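Local coordinates for protein SYE1 (Shewanella oneidensis, PDB 4AWT) that binds flavin mononucleotide in a TIM barrel and probably acts as an NAD(P)H-dependent oxidoreductase on carbon-carbon double bonds, at residues G67-P72 / P110-G115; E208-F213 / I249-A254; I269-W274 / P278-S283; E343-T348 / T358-Y363. The protein carries 1 engineered substitution. One frame throughout, in Å; residues are numbered along the deposited sequence. Where two conformers were deposited one is given.

Contact 1 of 4, residues G67-P72 / P110-G115. With BOG (octyl beta-D-glucopyranoside), chain D.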
# COMPACT_ATOMS: atom_id res chain seq x y z
N GLY A 67 2.80 -2.06 -12.28
CA GLY A 67 3.19 -0.74 -12.70
C GLY A 67 4.65 -0.47 -12.92
O GLY A 67 5.00 0.48 -13.60
N TYR A 68 5.51 -1.27 -12.26
CA TYR A 68 6.92 -0.99 -12.13
C TYR A 68 7.68 -2.27 -12.34
O TYR A 68 7.25 -3.34 -11.92
CB TYR A 68 7.24 -0.38 -10.74
CG TYR A 68 6.42 0.85 -10.47
CD1 TYR A 68 5.14 0.72 -9.92
CD2 TYR A 68 6.88 2.12 -10.75
CE1 TYR A 68 4.33 1.82 -9.71
CE2 TYR A 68 6.10 3.23 -10.50
CZ TYR A 68 4.81 3.08 -10.00
OH TYR A 68 3.98 4.13 -9.76
N ALA A 69 8.89 -2.15 -12.91
CA ALA A 69 9.69 -3.33 -13.13
C ALA A 69 9.99 -4.03 -11.81
O ALA A 69 10.26 -3.43 -10.78
CB ALA A 69 11.01 -2.96 -13.80
N TRP A 70 9.99 -5.36 -11.88
CA TRP A 70 10.58 -6.23 -10.86
C TRP A 70 9.82 -6.19 -9.53
O TRP A 70 10.39 -6.54 -8.49
CB TRP A 70 12.08 -5.99 -10.62
CG TRP A 70 12.87 -5.78 -11.89
CD1 TRP A 70 12.89 -6.62 -12.99
CD2 TRP A 70 13.70 -4.67 -12.18
NE1 TRP A 70 13.71 -6.09 -13.93
CE2 TRP A 70 14.22 -4.88 -13.47
CE3 TRP A 70 14.05 -3.53 -11.48
CZ2 TRP A 70 15.08 -3.96 -14.05
CZ3 TRP A 70 14.89 -2.62 -12.04
CH2 TRP A 70 15.40 -2.84 -13.32
N THR A 71 8.55 -5.79 -9.53
CA THR A 71 7.76 -5.90 -8.32
C THR A 71 7.23 -7.31 -8.17
O THR A 71 6.93 -8.00 -9.18
CB THR A 71 6.63 -4.85 -8.27
OG1 THR A 71 5.70 -5.06 -9.35
CG2 THR A 71 7.18 -3.46 -8.43
N PRO A 72 7.12 -7.83 -6.95
CA PRO A 72 6.69 -9.20 -6.76
C PRO A 72 5.22 -9.36 -6.97
O PRO A 72 4.43 -8.54 -6.50
CB PRO A 72 7.02 -9.45 -5.26
CG PRO A 72 6.89 -8.06 -4.64
CD PRO A 72 7.46 -7.13 -5.70
N PRO A 110 3.01 -0.29 -21.09
CA PRO A 110 2.85 -1.61 -21.70
C PRO A 110 3.99 -2.57 -21.45
O PRO A 110 3.78 -3.79 -21.35
CB PRO A 110 2.66 -1.26 -23.21
CG PRO A 110 1.91 0.03 -23.09
CD PRO A 110 2.65 0.80 -22.02
N ASP A 111 5.19 -2.18 -21.39
CA ASP A 111 6.36 -2.98 -21.15
C ASP A 111 6.23 -3.73 -19.82
O ASP A 111 6.85 -4.77 -19.69
CB ASP A 111 7.64 -2.19 -21.15
CG ASP A 111 8.12 -1.68 -22.43
OD1 ASP A 111 7.49 -1.94 -23.48
OD2 ASP A 111 9.20 -0.99 -22.47
N ASN A 112 5.49 -3.23 -18.86
CA ASN A 112 5.32 -3.91 -17.59
C ASN A 112 4.15 -4.83 -17.53
O ASN A 112 4.00 -5.54 -16.56
CB ASN A 112 5.22 -2.85 -16.48
CG ASN A 112 6.50 -2.14 -16.21
OD1 ASN A 112 7.58 -2.70 -16.42
ND2 ASN A 112 6.45 -0.92 -15.71
N ILE A 113 3.29 -4.81 -18.56
CA ILE A 113 2.06 -5.56 -18.57
C ILE A 113 1.89 -6.33 -19.88
O ILE A 113 0.84 -6.43 -20.47
CB ILE A 113 0.84 -4.70 -18.23
CG1 ILE A 113 0.63 -3.52 -19.18
CG2 ILE A 113 0.93 -4.20 -16.78
CD1 ILE A 113 -0.70 -2.85 -19.03
N ASP A 114 2.99 -6.95 -20.28
CA ASP A 114 2.95 -7.93 -21.41
C ASP A 114 2.49 -7.25 -22.68
O ASP A 114 1.90 -7.91 -23.56
CB ASP A 114 2.05 -9.15 -21.05
CG ASP A 114 2.49 -10.02 -19.89
OD1 ASP A 114 3.74 -10.12 -19.69
OD2 ASP A 114 1.63 -10.64 -19.19
N GLY A 115 2.77 -5.97 -22.84
CA GLY A 115 2.43 -5.23 -24.06
C GLY A 115 0.98 -4.75 -24.09
O GLY A 115 0.60 -4.12 -25.09
C1 BOG D . 7.11 5.20 -6.93
O1 BOG D . 8.35 5.85 -7.00
C2 BOG D . 7.21 3.81 -6.39
O2 BOG D . 7.95 2.97 -7.25
C3 BOG D . 5.84 3.15 -6.21
O3 BOG D . 5.96 1.95 -5.49
C4 BOG D . 4.97 4.08 -5.35
O4 BOG D . 3.70 3.54 -5.24
C5 BOG D . 4.93 5.50 -5.91
O5 BOG D . 6.27 5.94 -5.98
C6 BOG D . 4.12 6.43 -5.04
O6 BOG D . 4.09 7.67 -5.73
C1' BOG D . 8.44 6.86 -7.97
C2' BOG D . 9.84 7.44 -8.17
C3' BOG D . 10.55 7.78 -6.90
C4' BOG D . 11.77 8.70 -6.90
C5' BOG D . 12.95 7.91 -6.32
C6' BOG D . 13.98 7.62 -7.41
C7' BOG D . 15.15 6.80 -6.82
C8' BOG D . 16.34 7.04 -7.75
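Asn112 carries most of this contact, pushing its carboxamide against the backbone of the 67-72 loop at Gly67, with Ala69 next to it. Its CB points at that loop, and with CG anti to the carbonyl carbon (chi1 -70°) the carboxamide is turned so that ND2 faces Gly67 O and OD1 faces Ala69 N. ND2 comes to 2.9 Å from Gly67 O, but the N-H is bent well off the line, at 123°, and the bond is weak. The firmer partner of ND2 is Phe132 O in strand 130-133, so one amide nitrogen reaches both the loop and the strand. The other branch, OD1, lies 3.8 Å from Ala69 N in van der Waals contact. Gly67 takes part through its carbonyl; a CB there would point away from Asn112 and be crowded by the Tyr68 ring. Ala69 adds a methyl, with CB 4.3 Å from Asn112 OD1, and the same methyl sits over the centre of the Trp70 ring, 3.6 Å above its plane. Behind Asn112, Pro110 O takes N-H groups from Ile113 and Gly115, one from each face of its carbonyl plane, which probably helps to hold the turn that carries Asn112. Tyr68 points away from the 110-115 segment: its ring has octyl glucoside over one face, with CE2 3.7 Å from the sugar O2, and its hydroxyl is bonded to Tyr186. Residues 68-71 form a type II beta turn with Trp70 at positive phi. The contact thus ties together two loops that follow consecutive strands, 53-60 and 96-102, of the TIM barrel, on the side where such barrels carry their active site.

Contact 2 of 4, residues E208-F213 / I249-A254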
# COMPACT_ATOMS: atom_id res chain seq x y z
N GLU A 208 -21.83 8.03 -4.68
CA GLU A 208 -22.15 6.62 -4.50
C GLU A 208 -21.54 5.80 -5.61
O GLU A 208 -20.97 4.71 -5.39
CB GLU A 208 -23.68 6.46 -4.52
CG GLU A 208 -24.19 5.05 -4.39
CD GLU A 208 -25.65 4.81 -4.66
OE1 GLU A 208 -26.53 5.66 -4.38
OE2 GLU A 208 -26.02 3.71 -5.17
N ASN A 209 -21.67 6.26 -6.85
CA ASN A 209 -21.16 5.51 -7.99
C ASN A 209 -19.65 5.43 -7.96
O ASN A 209 -19.06 4.40 -8.29
CB ASN A 209 -21.66 6.10 -9.26
CG ASN A 209 -23.11 5.83 -9.54
OD1 ASN A 209 -23.81 5.18 -8.76
ND2 ASN A 209 -23.57 6.31 -10.67
N ARG A 210 -18.98 6.54 -7.61
CA ARG A 210 -17.51 6.55 -7.59
C ARG A 210 -16.99 5.65 -6.49
O ARG A 210 -15.86 5.12 -6.69
CB ARG A 210 -16.99 7.96 -7.40
CG ARG A 210 -17.10 8.81 -8.65
CD ARG A 210 -16.51 10.20 -8.48
NE ARG A 210 -17.33 11.08 -7.66
CZ ARG A 210 -17.11 11.54 -6.44
NH1 ARG A 210 -16.04 11.19 -5.74
NH2 ARG A 210 -18.01 12.36 -5.89
N LEU A 211 -17.71 5.42 -5.43
CA LEU A 211 -17.29 4.51 -4.37
C LEU A 211 -17.67 3.08 -4.64
O LEU A 211 -17.29 2.18 -3.86
CB LEU A 211 -17.85 4.96 -3.01
CG LEU A 211 -17.34 6.32 -2.54
CD1 LEU A 211 -17.99 6.69 -1.23
CD2 LEU A 211 -15.84 6.36 -2.41
N ARG A 212 -18.41 2.80 -5.70
CA ARG A 212 -18.97 1.47 -5.93
C ARG A 212 -17.89 0.43 -6.16
O ARG A 212 -17.99 -0.69 -5.63
CB ARG A 212 -19.96 1.52 -7.10
CG ARG A 212 -20.71 0.20 -7.24
CD ARG A 212 -21.70 0.28 -8.43
NE ARG A 212 -22.61 1.41 -8.33
CZ ARG A 212 -23.62 1.53 -7.55
NH1 ARG A 212 -23.99 0.53 -6.76
NH2 ARG A 212 -24.30 2.69 -7.57
N PHE A 213 -16.88 0.72 -6.96
CA PHE A 213 -15.84 -0.26 -7.24
C PHE A 213 -15.11 -0.62 -5.94
O PHE A 213 -14.91 -1.79 -5.63
CB PHE A 213 -14.91 0.24 -8.31
CG PHE A 213 -13.91 -0.77 -8.79
CD1 PHE A 213 -14.29 -2.00 -9.26
CD2 PHE A 213 -12.55 -0.46 -8.80
CE1 PHE A 213 -13.35 -2.91 -9.73
CE2 PHE A 213 -11.62 -1.37 -9.27
CZ PHE A 213 -12.03 -2.57 -9.79
N ILE A 249 -13.05 16.08 1.18
CA ILE A 249 -13.57 15.84 2.53
C ILE A 249 -14.83 15.03 2.48
O ILE A 249 -15.01 14.10 3.29
CB ILE A 249 -13.72 17.16 3.31
CG1 ILE A 249 -12.37 17.87 3.33
CG2 ILE A 249 -14.23 16.93 4.72
CD1 ILE A 249 -12.25 18.98 4.33
N LEU A 250 -15.75 15.36 1.56
CA LEU A 250 -16.99 14.60 1.45
C LEU A 250 -16.66 13.18 0.97
O LEU A 250 -17.13 12.20 1.53
CB LEU A 250 -17.96 15.31 0.51
CG LEU A 250 -19.25 14.57 0.26
CD1 LEU A 250 -20.08 14.29 1.49
CD2 LEU A 250 -20.06 15.35 -0.76
N THR A 251 -15.90 13.10 -0.12
CA THR A 251 -15.66 11.78 -0.74
C THR A 251 -15.03 10.82 0.26
O THR A 251 -15.42 9.68 0.37
CB THR A 251 -14.76 11.93 -1.94
OG1 THR A 251 -15.43 12.72 -2.91
CG2 THR A 251 -14.35 10.59 -2.55
N TYR A 252 -14.00 11.31 0.97
CA TYR A 252 -13.20 10.43 1.82
C TYR A 252 -13.81 10.21 3.18
O TYR A 252 -13.62 9.14 3.76
CB TYR A 252 -11.73 10.87 1.85
CG TYR A 252 -11.07 10.50 0.55
CD1 TYR A 252 -11.08 11.29 -0.57
CD2 TYR A 252 -10.47 9.24 0.43
CE1 TYR A 252 -10.51 10.89 -1.75
CE2 TYR A 252 -9.90 8.83 -0.74
CZ TYR A 252 -9.92 9.66 -1.85
OH TYR A 252 -9.31 9.19 -3.00
N THR A 253 -14.60 11.16 3.71
CA THR A 253 -15.41 10.86 4.89
C THR A 253 -16.42 9.77 4.55
O THR A 253 -16.66 8.84 5.30
CB THR A 253 -16.06 12.13 5.45
OG1 THR A 253 -14.99 13.08 5.84
CG2 THR A 253 -16.86 11.89 6.66
N ALA A 254 -17.05 9.90 3.36
CA ALA A 254 -18.00 8.88 2.90
C ALA A 254 -17.30 7.55 2.71
O ALA A 254 -17.85 6.51 3.12
CB ALA A 254 -18.68 9.32 1.62
O HOH W 1 -17.50 14.17 -3.79
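The backbones of the two helical segments stay apart, with the CA atoms of Leu211 and Thr251 8.3 Å from each other at the nearest pair, and side chains make the contact. Arg210, in one of its two conformers, crosses Thr251 at about a right angle after bending at chi3 (-73°). Its NH1 gives Thr251 OG1 a long but straight hydrogen bond, 3.3 Å at 169°, with the hydroxyl at the edge of the guanidinium and in its plane. Water 1 bridges the same pair, accepting from Arg210 NH2 and donating to Thr251 OG1 at 2.7 Å. The same hydroxyl is also bonded to the carboxylate of Asp245 and the backbone O of Asp247, while NH1 reaches Ile192 O and NH2 the bound ethyl hydrogen carbonate. Apart from this polar cluster, Leu211 CD1 rests on Ala254 CB at 3.9 Å. With a valine at Thr251 the hydroxyl is gone, and Asp245, the water and NH1 would probably each lose a partner, leaving the guanidinium less firmly placed. Several bonds therefore converge on one buried hydroxyl, which is consistent with Thr251 serving as a second-shell support for the arginine that binds the carbonate ester.

Contact 3 of 4, residues I269-W274 / P278-S283. With BOG (octyl beta-D-glucopyranoside), chain D; FMN (flavin mononucleotide), chain B.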
# COMPACT_ATOMS: atom_id res chain seq x y z
N ILE A 269 -4.18 5.79 6.06
CA ILE A 269 -4.17 7.04 5.32
C ILE A 269 -2.74 7.36 4.90
O ILE A 269 -1.86 7.52 5.78
CB ILE A 269 -4.78 8.18 6.12
CG1 ILE A 269 -6.19 7.86 6.59
CG2 ILE A 269 -4.70 9.48 5.34
CD1 ILE A 269 -7.20 7.60 5.50
N ALA A 270 -2.51 7.45 3.60
CA ALA A 270 -1.23 7.86 3.05
C ALA A 270 -1.26 9.39 2.94
O ALA A 270 -1.86 9.97 2.03
CB ALA A 270 -1.00 7.23 1.70
N GLU A 271 -0.72 10.05 3.96
CA GLU A 271 -0.82 11.47 4.14
C GLU A 271 0.15 12.29 3.32
O GLU A 271 -0.07 13.48 3.07
CB GLU A 271 -0.65 11.75 5.67
CG GLU A 271 -0.84 13.15 6.13
CD GLU A 271 -0.85 13.28 7.63
OE1 GLU A 271 -0.80 12.22 8.32
OE2 GLU A 271 -0.91 14.41 8.11
N VAL A 272 1.26 11.68 2.93
CA VAL A 272 2.30 12.27 2.08
C VAL A 272 2.65 11.24 1.03
O VAL A 272 2.72 10.04 1.36
CB VAL A 272 3.55 12.63 2.89
CG1 VAL A 272 4.67 13.14 1.98
CG2 VAL A 272 3.23 13.64 3.98
N ASP A 273 2.89 11.68 -0.20
CA ASP A 273 3.49 10.78 -1.17
C ASP A 273 4.66 11.54 -1.78
O ASP A 273 4.53 12.59 -2.41
CB ASP A 273 2.48 10.33 -2.22
CG ASP A 273 2.85 9.06 -2.92
OD1 ASP A 273 3.38 8.15 -2.28
OD2 ASP A 273 2.53 8.98 -4.14
N TRP A 274 5.85 11.04 -1.44
CA TRP A 274 7.13 11.67 -1.81
C TRP A 274 7.19 13.08 -1.22
O TRP A 274 7.29 13.21 0.01
CB TRP A 274 7.40 11.58 -3.28
CG TRP A 274 7.57 10.16 -3.69
CD1 TRP A 274 6.67 9.37 -4.33
CD2 TRP A 274 8.71 9.35 -3.44
NE1 TRP A 274 7.19 8.13 -4.52
CE2 TRP A 274 8.43 8.08 -3.99
CE3 TRP A 274 9.94 9.53 -2.83
CZ2 TRP A 274 9.33 7.03 -3.94
CZ3 TRP A 274 10.83 8.45 -2.81
CH2 TRP A 274 10.50 7.24 -3.37
N PRO A 278 0.28 17.71 1.29
CA PRO A 278 -0.76 18.72 1.40
C PRO A 278 -1.18 18.91 2.85
O PRO A 278 -1.16 17.99 3.65
CB PRO A 278 -1.91 18.15 0.54
CG PRO A 278 -1.71 16.66 0.61
CD PRO A 278 -0.23 16.47 0.66
N ASP A 279 -1.70 20.09 3.16
CA ASP A 279 -2.27 20.38 4.47
C ASP A 279 -3.42 19.42 4.69
O ASP A 279 -4.33 19.35 3.86
CB ASP A 279 -2.77 21.81 4.46
CG ASP A 279 -3.52 22.17 5.75
OD1 ASP A 279 -2.81 21.96 6.76
OD2 ASP A 279 -4.67 22.63 5.79
N THR A 280 -3.37 18.70 5.77
CA THR A 280 -4.40 17.72 6.11
C THR A 280 -4.98 18.16 7.43
O THR A 280 -4.44 17.83 8.50
CB THR A 280 -3.78 16.34 6.21
OG1 THR A 280 -3.09 16.06 4.97
CG2 THR A 280 -4.80 15.26 6.39
N PRO A 281 -6.09 18.94 7.39
CA PRO A 281 -6.55 19.58 8.61
C PRO A 281 -6.88 18.61 9.71
O PRO A 281 -7.47 17.55 9.48
CB PRO A 281 -7.81 20.35 8.14
CG PRO A 281 -7.53 20.62 6.66
CD PRO A 281 -6.83 19.39 6.21
N VAL A 282 -6.57 19.00 10.94
CA VAL A 282 -6.95 18.20 12.08
C VAL A 282 -8.44 17.98 12.12
O VAL A 282 -8.87 16.88 12.47
CB VAL A 282 -6.41 18.84 13.39
CG1 VAL A 282 -6.98 18.14 14.58
CG2 VAL A 282 -4.90 18.80 13.46
N SER A 283 -9.25 18.95 11.76
CA SER A 283 -10.71 18.79 11.76
C SER A 283 -11.11 17.64 10.84
O SER A 283 -12.04 16.88 11.16
CB SER A 283 -11.41 20.07 11.33
OG SER A 283 -10.93 20.51 10.07
C1 BOG D . 7.11 5.20 -6.93
O1 BOG D . 8.35 5.85 -7.00
C2 BOG D . 7.21 3.81 -6.39
O2 BOG D . 7.95 2.97 -7.25
C3 BOG D . 5.84 3.15 -6.21
O3 BOG D . 5.96 1.95 -5.49
C4 BOG D . 4.97 4.08 -5.35
O4 BOG D . 3.70 3.54 -5.24
C5 BOG D . 4.93 5.50 -5.91
O5 BOG D . 6.27 5.94 -5.98
C6 BOG D . 4.12 6.43 -5.04
O6 BOG D . 4.09 7.67 -5.73
C1' BOG D . 8.44 6.86 -7.97
C2' BOG D . 9.84 7.44 -8.17
C3' BOG D . 10.55 7.78 -6.90
C4' BOG D . 11.77 8.70 -6.90
C5' BOG D . 12.95 7.91 -6.32
C6' BOG D . 13.98 7.62 -7.41
C7' BOG D . 15.15 6.80 -6.82
C8' BOG D . 16.34 7.04 -7.75
N1 FMN B . 3.04 3.10 -0.82
C2 FMN B . 2.22 2.09 -1.08
O2 FMN B . 1.02 2.08 -0.70
N3 FMN B . 2.68 0.99 -1.79
C4 FMN B . 3.98 0.88 -2.25
O4 FMN B . 4.35 -0.20 -2.79
C4A FMN B . 4.79 2.00 -2.06
N5 FMN B . 6.09 2.02 -2.58
C5A FMN B . 6.99 2.96 -2.01
C6 FMN B . 8.34 2.86 -2.28
C7 FMN B . 9.28 3.75 -1.72
C7M FMN B . 10.75 3.50 -1.96
C8 FMN B . 8.82 4.77 -0.94
C8M FMN B . 9.76 5.75 -0.27
C9 FMN B . 7.44 4.89 -0.66
C9A FMN B . 6.52 3.99 -1.19
N10 FMN B . 5.14 4.07 -0.87
C10 FMN B . 4.30 3.04 -1.25
C1' FMN B . 4.68 5.11 0.05
C2' FMN B . 5.02 4.83 1.52
O2' FMN B . 4.26 3.75 2.02
C3' FMN B . 4.72 6.01 2.42
O3' FMN B . 3.33 6.28 2.50
C4' FMN B . 5.46 7.31 2.06
O4' FMN B . 6.83 7.08 1.76
C5' FMN B . 5.28 8.40 3.10
O5' FMN B . 5.84 8.00 4.37
P FMN B . 7.30 8.53 4.79
O1P FMN B . 8.28 7.88 3.86
O2P FMN B . 7.30 10.04 4.65
O3P FMN B . 7.43 8.06 6.22
O HOH W 2 -2.76 14.14 3.02
O HOH W 3 0.66 16.02 4.14
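Glu271 meets Thr280, the two side chains crossing at a slant, and its path can be followed from the backbone outward. From CB the chain swings with CG anti to the backbone N (chi1 -175°) and then runs extended. CG passes Thr280 OG1 at 3.9 Å, and OE2 lies the same distance from Thr280 CB, both van der Waals approaches. Beyond these the carboxylate is held by groups outside the contact: OE1 by the hydroxyl of Tyr302, OE2 by a salt bridge to Lys285. Polar links across the contact run through water instead. Glu271 O accepts from two waters, one shared with Thr280 OG1 and the other with Pro278 O, and the ring of Pro278 sets its CD 3.8 Å from the same carbonyl oxygen. Farther along the chain Trp274 meets the bound ligands. NE1 donates to the ring oxygen O5 of octyl glucoside at 2.8 Å and 166°, C3' of the alkyl chain lies over one face near the rim, and CH2 is 3.5 Å from the flavin methyl C8M. Were an alanine to stand at Trp274, the glucoside O5 would probably be left without its donor and a gap opened between its alkyl chain and the flavin. The contact sits at the C-terminal end of strand 266-270: Glu271 reaches Lys285 on helix 282-291, which Pro281 precedes as N-cap, and Tyr302 beyond strand 295-299, so that the carboxylate joins the parts of one beta-alpha-beta unit of the barrel.

Contact 4 of 4, residues E343-T348 / T358-Y363. With BOG (octyl beta-D-glucopyranoside), chain D.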
# COMPACT_ATOMS: atom_id res chain seq x y z
N GLU A 343 20.07 7.90 6.96
CA GLU A 343 19.25 8.27 5.82
C GLU A 343 19.48 7.32 4.67
O GLU A 343 20.57 6.77 4.47
CB GLU A 343 19.47 9.71 5.33
CG GLU A 343 19.01 10.79 6.32
CD GLU A 343 19.06 12.18 5.71
OE1 GLU A 343 20.07 12.90 5.77
OE2 GLU A 343 18.00 12.55 5.15
N HIS A 344 18.41 7.11 3.90
CA HIS A 344 18.45 6.19 2.80
C HIS A 344 19.11 6.80 1.56
O HIS A 344 19.14 8.03 1.37
CB HIS A 344 17.04 5.71 2.41
CG HIS A 344 16.22 6.71 1.68
ND1 HIS A 344 15.49 7.68 2.28
CD2 HIS A 344 16.07 6.89 0.33
CE1 HIS A 344 14.92 8.41 1.34
NE2 HIS A 344 15.24 7.96 0.14
N VAL A 345 19.57 5.91 0.69
CA VAL A 345 20.19 6.25 -0.59
C VAL A 345 19.15 6.12 -1.71
O VAL A 345 18.73 4.98 -2.02
CB VAL A 345 21.37 5.35 -0.87
CG1 VAL A 345 21.98 5.68 -2.20
CG2 VAL A 345 22.42 5.54 0.25
N PRO A 346 18.68 7.22 -2.30
CA PRO A 346 17.69 7.09 -3.37
C PRO A 346 18.08 6.17 -4.46
O PRO A 346 17.22 5.42 -5.02
CB PRO A 346 17.51 8.56 -3.83
CG PRO A 346 17.79 9.35 -2.57
CD PRO A 346 18.90 8.62 -1.90
N ALA A 347 19.36 6.15 -4.86
CA ALA A 347 19.77 5.34 -5.99
C ALA A 347 19.61 3.86 -5.79
O ALA A 347 19.62 3.12 -6.80
CB ALA A 347 21.27 5.61 -6.29
N THR A 348 19.44 3.35 -4.58
CA THR A 348 19.26 1.92 -4.35
C THR A 348 17.89 1.60 -3.82
O THR A 348 17.61 0.48 -3.32
CB THR A 348 20.37 1.36 -3.45
OG1 THR A 348 20.36 2.12 -2.25
CG2 THR A 348 21.73 1.46 -4.12
N THR A 358 19.54 -4.84 2.46
CA THR A 358 19.77 -5.58 3.67
C THR A 358 21.05 -5.21 4.41
O THR A 358 21.36 -5.80 5.44
CB THR A 358 19.80 -7.10 3.42
OG1 THR A 358 20.82 -7.33 2.44
CG2 THR A 358 18.48 -7.60 2.91
N ASP A 359 21.79 -4.22 3.89
CA ASP A 359 23.09 -3.85 4.45
C ASP A 359 23.08 -2.52 5.15
O ASP A 359 24.15 -1.99 5.45
CB ASP A 359 24.20 -3.94 3.40
CG ASP A 359 24.05 -2.99 2.27
OD1 ASP A 359 23.03 -2.29 2.20
OD2 ASP A 359 24.97 -2.98 1.39
N TYR A 360 21.91 -1.97 5.50
CA TYR A 360 21.84 -0.88 6.44
C TYR A 360 22.00 -1.45 7.84
O TYR A 360 21.19 -2.31 8.23
CB TYR A 360 20.55 -0.12 6.34
CG TYR A 360 20.34 0.72 5.11
CD1 TYR A 360 20.86 2.00 5.02
CD2 TYR A 360 19.60 0.25 4.04
CE1 TYR A 360 20.62 2.81 3.93
CE2 TYR A 360 19.38 1.03 2.93
CZ TYR A 360 19.88 2.31 2.88
OH TYR A 360 19.64 3.15 1.81
N PRO A 361 23.00 -1.06 8.61
CA PRO A 361 23.19 -1.69 9.94
C PRO A 361 22.21 -1.23 10.98
O PRO A 361 21.59 -0.16 10.90
CB PRO A 361 24.60 -1.29 10.32
CG PRO A 361 24.87 -0.15 9.56
CD PRO A 361 24.07 -0.12 8.28
N THR A 362 22.10 -2.06 12.02
CA THR A 362 21.51 -1.59 13.24
C THR A 362 22.41 -0.57 13.92
O THR A 362 23.60 -0.46 13.63
CB THR A 362 21.21 -2.76 14.19
OG1 THR A 362 22.44 -3.43 14.47
CG2 THR A 362 20.23 -3.75 13.55
N TYR A 363 21.81 0.19 14.83
CA TYR A 363 22.54 1.28 15.48
C TYR A 363 23.64 0.73 16.37
O TYR A 363 23.43 -0.21 17.16
CB TYR A 363 21.55 2.09 16.34
CG TYR A 363 22.25 3.25 17.03
CD1 TYR A 363 22.70 4.33 16.29
CD2 TYR A 363 22.50 3.23 18.39
CE1 TYR A 363 23.35 5.37 16.89
CE2 TYR A 363 23.16 4.28 19.01
CZ TYR A 363 23.58 5.34 18.25
OH TYR A 363 24.22 6.39 18.84
C1 BOG D . 7.11 5.20 -6.93
O1 BOG D . 8.35 5.85 -7.00
C2 BOG D . 7.21 3.81 -6.39
O2 BOG D . 7.95 2.97 -7.25
C3 BOG D . 5.84 3.15 -6.21
O3 BOG D . 5.96 1.95 -5.49
C4 BOG D . 4.97 4.08 -5.35
O4 BOG D . 3.70 3.54 -5.24
C5 BOG D . 4.93 5.50 -5.91
O5 BOG D . 6.27 5.94 -5.98
C6 BOG D . 4.12 6.43 -5.04
O6 BOG D . 4.09 7.67 -5.73
C1' BOG D . 8.44 6.86 -7.97
C2' BOG D . 9.84 7.44 -8.17
C3' BOG D . 10.55 7.78 -6.90
C4' BOG D . 11.77 8.70 -6.90
C5' BOG D . 12.95 7.91 -6.32
C6' BOG D . 13.98 7.62 -7.41
C7' BOG D . 15.15 6.80 -6.82
C8' BOG D . 16.34 7.04 -7.75
O HOH W 4 18.36 2.20 -0.27
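The ring of Tyr360 meets the 343-348 loop with its hydroxyl end, where Val345 N lies near the ring plane and water 4 sits in it, both at the edge. Glu343 O and His344 CA come in obliquely, the carbonyl 4.0 Å from Tyr360 CE1. Val345 N donates to Tyr360 OH along a nearly straight bond, 3.0 Å at 164°. The same OH is 2.6 Å from water 4, which also bonds Thr348 OG1, so the phenol links two points of the loop, directly and through a water. Between them the chain makes a 3-10 turn, with Thr348 N bonded to Val345 O. Both segments belong to the tail after helix 331-337, the last helix of the chain, beyond the TIM-barrel strands, and Tyr360 packs on Ala327 of helix 323-327. His344 brings its CB within 3.7 Å of Tyr360 OH, but with CG between the backbone N and the carbonyl carbon (chi1 75°) its imidazole turns off toward Arg323, an FMN-binding residue, and a bound sulfate. On the ligand side Pro346 O comes within 3.1 Å of C7' in the octyl chain, and Thr348 O accepts from Arg27 and Arg29.

How the contacts relate
Contacts 1 and 2 are buried, whereas contacts 3 and 4 lie at the surface. Contacts 1, 3 and 4 all touch the octyl glucoside, although none touches another: contacts 3 and 4 have nearest atoms about 5 Å apart. Contact 2 lies elsewhere, beside the carbonate ester, and is on the opposite side of the chain's centre from contact 4. It links to contact 3 through the chain, since helix 248-261 leads into strand 266-270. In chemistry, contact 1 sets an amide against backbone, while water bridges occur in the other three: in contact 3 they are the polar links across, and in contacts 2 and 4 they accompany one direct hydrogen bond.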